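Local coordinates for protein PfEMP1 variant 1 of strain MC (Plasmodium falciparum, PDB 5LGD) that probably binds receptors on the surface of host cells, here as a DBL-family piece of a much longer parasite surface protein, at residues N8-F11 against W12-H16. Numbering follows the deposited sequence.
Sequences NAFF and WMWVH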
loop_
_atom_site.group_PDB
_atom_site.type_symbol
_atom_site.label_atom_id
_atom_site.label_comp_id
_atom_site.label_asym_id
_atom_site.label_seq_id
_atom_site.Cartn_x
_atom_site.Cartn_y
_atom_site.Cartn_z
ATOM N N ASN B 8 1.589 17.965 -18.986
ATOM C CA ASN B 8 1.257 16.621 -19.481
ATOM C C ASN B 8 0.492 16.700 -20.803
ATOM O O ASN B 8 0.937 16.118 -21.782
ATOM C CB ASN B 8 0.503 15.798 -18.427
ATOM C CG ASN B 8 0.230 14.356 -18.853
ATOM O OD1 ASN B 8 -0.859 14.010 -19.366
ATOM N ND2 ASN B 8 1.217 13.487 -18.658
ATOM N N ALA B 9 -0.573 17.518 -20.866
ATOM C CA ALA B 9 -1.378 17.737 -22.084
ATOM C C ALA B 9 -0.530 18.296 -23.223
ATOM O O ALA B 9 -0.621 17.807 -24.356
ATOM C CB ALA B 9 -2.524 18.692 -21.789
ATOM N N PHE B 10 0.301 19.330 -22.918
ATOM C CA PHE B 10 1.154 19.961 -23.911
ATOM C C PHE B 10 2.179 19.000 -24.484
ATOM O O PHE B 10 2.344 18.934 -25.707
ATOM C CB PHE B 10 1.831 21.222 -23.347
ATOM C CG PHE B 10 2.705 21.903 -24.366
ATOM C CD1 PHE B 10 2.164 22.785 -25.286
ATOM C CD2 PHE B 10 4.072 21.643 -24.419
ATOM C CE1 PHE B 10 2.967 23.373 -26.263
ATOM C CE2 PHE B 10 4.880 22.267 -25.367
ATOM C CZ PHE B 10 4.317 23.095 -26.306
ATOM N N PHE B 11 2.878 18.279 -23.589
ATOM C CA PHE B 11 3.906 17.289 -23.915
ATOM C C PHE B 11 3.456 16.311 -25.034
ATOM O O PHE B 11 4.159 16.140 -26.032
ATOM C CB PHE B 11 4.334 16.522 -22.631
ATOM C CG PHE B 11 5.423 15.492 -22.831
ATOM C CD1 PHE B 11 5.124 14.223 -23.327
ATOM C CD2 PHE B 11 6.752 15.806 -22.573
ATOM C CE1 PHE B 11 6.139 13.286 -23.548
ATOM C CE2 PHE B 11 7.765 14.851 -22.750
ATOM C CZ PHE B 11 7.458 13.618 -23.270
ATOM N N TRP B 12 2.287 15.689 -24.862
ATOM C CA TRP B 12 1.782 14.700 -25.804
ATOM C C TRP B 12 1.271 15.297 -27.081
ATOM O O TRP B 12 1.535 14.742 -28.145
ATOM C CB TRP B 12 0.751 13.802 -25.123
ATOM C CG TRP B 12 1.444 12.960 -24.105
ATOM C CD1 TRP B 12 1.382 13.088 -22.747
ATOM C CD2 TRP B 12 2.456 11.983 -24.372
ATOM N NE1 TRP B 12 2.228 12.186 -22.152
ATOM C CE2 TRP B 12 2.885 11.478 -23.129
ATOM C CE3 TRP B 12 2.973 11.418 -25.549
ATOM C CZ2 TRP B 12 3.829 10.465 -23.025
ATOM C CZ3 TRP B 12 3.920 10.427 -25.441
ATOM C CH2 TRP B 12 4.335 9.959 -24.192
ATOM N N MET B 13 0.662 16.471 -26.996
ATOM C CA MET B 13 0.204 17.235 -28.154
ATOM C C MET B 13 1.394 17.598 -29.064
ATOM O O MET B 13 1.276 17.499 -30.280
ATOM C CB MET B 13 -0.479 18.527 -27.676
ATOM C CG MET B 13 -1.258 19.228 -28.768
ATOM S SD MET B 13 -1.125 21.022 -28.662
ATOM C CE MET B 13 0.679 21.253 -28.792
ATOM N N TRP B 14 2.505 18.060 -28.479
ATOM C CA TRP B 14 3.703 18.478 -29.207
ATOM C C TRP B 14 4.320 17.274 -29.916
ATOM O O TRP B 14 4.625 17.359 -31.112
ATOM C CB TRP B 14 4.710 19.173 -28.277
ATOM C CG TRP B 14 5.923 19.677 -28.993
ATOM C CD1 TRP B 14 6.155 20.957 -29.407
ATOM C CD2 TRP B 14 7.080 18.914 -29.376
ATOM N NE1 TRP B 14 7.373 21.034 -30.043
ATOM C CE2 TRP B 14 7.953 19.789 -30.055
ATOM C CE3 TRP B 14 7.462 17.569 -29.219
ATOM C CZ2 TRP B 14 9.167 19.360 -30.597
ATOM C CZ3 TRP B 14 8.670 17.151 -29.760
ATOM C CH2 TRP B 14 9.511 18.046 -30.425
ATOM N N VAL B 15 4.509 16.173 -29.176
ATOM C CA VAL B 15 5.030 14.884 -29.655
ATOM C C VAL B 15 4.165 14.393 -30.838
ATOM O O VAL B 15 4.693 14.085 -31.910
ATOM C CB VAL B 15 5.126 13.851 -28.491
ATOM C CG1 VAL B 15 5.280 12.424 -29.019
ATOM C CG2 VAL B 15 6.281 14.197 -27.553
ATOM N N HIS B 16 2.840 14.350 -30.650
ATOM C CA HIS B 16 1.905 13.947 -31.684
ATOM C C HIS B 16 2.019 14.830 -32.952
ATOM O O HIS B 16 2.176 14.310 -34.064
ATOM C CB HIS B 16 0.464 13.994 -31.116
ATOM C CG HIS B 16 -0.578 13.822 -32.167
ATOM N ND1 HIS B 16 -1.168 14.912 -32.778
ATOM C CD2 HIS B 16 -1.088 12.692 -32.699
ATOM C CE1 HIS B 16 -2.017 14.411 -33.649
ATOM N NE2 HIS B 16 -2.014 13.083 -33.624
#
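Residues 8-11 and 12-16 are consecutive turns of helix 7-29, joined by i to i+4 backbone bonds: Trp14 N to Phe10 O at 2.9 Å, Met13 N to Ala9 O, Val15 N to Phe11 O, and a long, weak one from Trp12 N to Asn8 O at 3.4 Å. Phe11 points its edge at the Trp12 indole in a T-shaped pair, with the planes 72° apart and CD1 of Phe11 3.5 Å from CE2 of Trp12. Different first torsions set the rings side by side: CG is anti to the backbone N in Phe11 (chi1 -178°) but beside it in Trp12. Val15 CG2 covers one face of the Phe11 ring, 4.1 Å from CE1 of Phe11. Along another side of the helix, Phe10 CE1 lies 4.0 Å from Met13 CE, and Phe10 CZ approaches Trp14 CD1 at 4.2 Å, the latter two rings meeting obliquely at 39°. Trp14 NE1 is hydrogen-bonded to Glu62 of helix 45-70, while Trp12 packs on Leu95 and Ile98 of helix 92-103. An aromatic side chain of another protein's chain also meets Phe11 edge-to-face. The chemistry is thus largely apolar and aromatic, consistent with packing between helices of this DBL-type domain and a protein-protein interface.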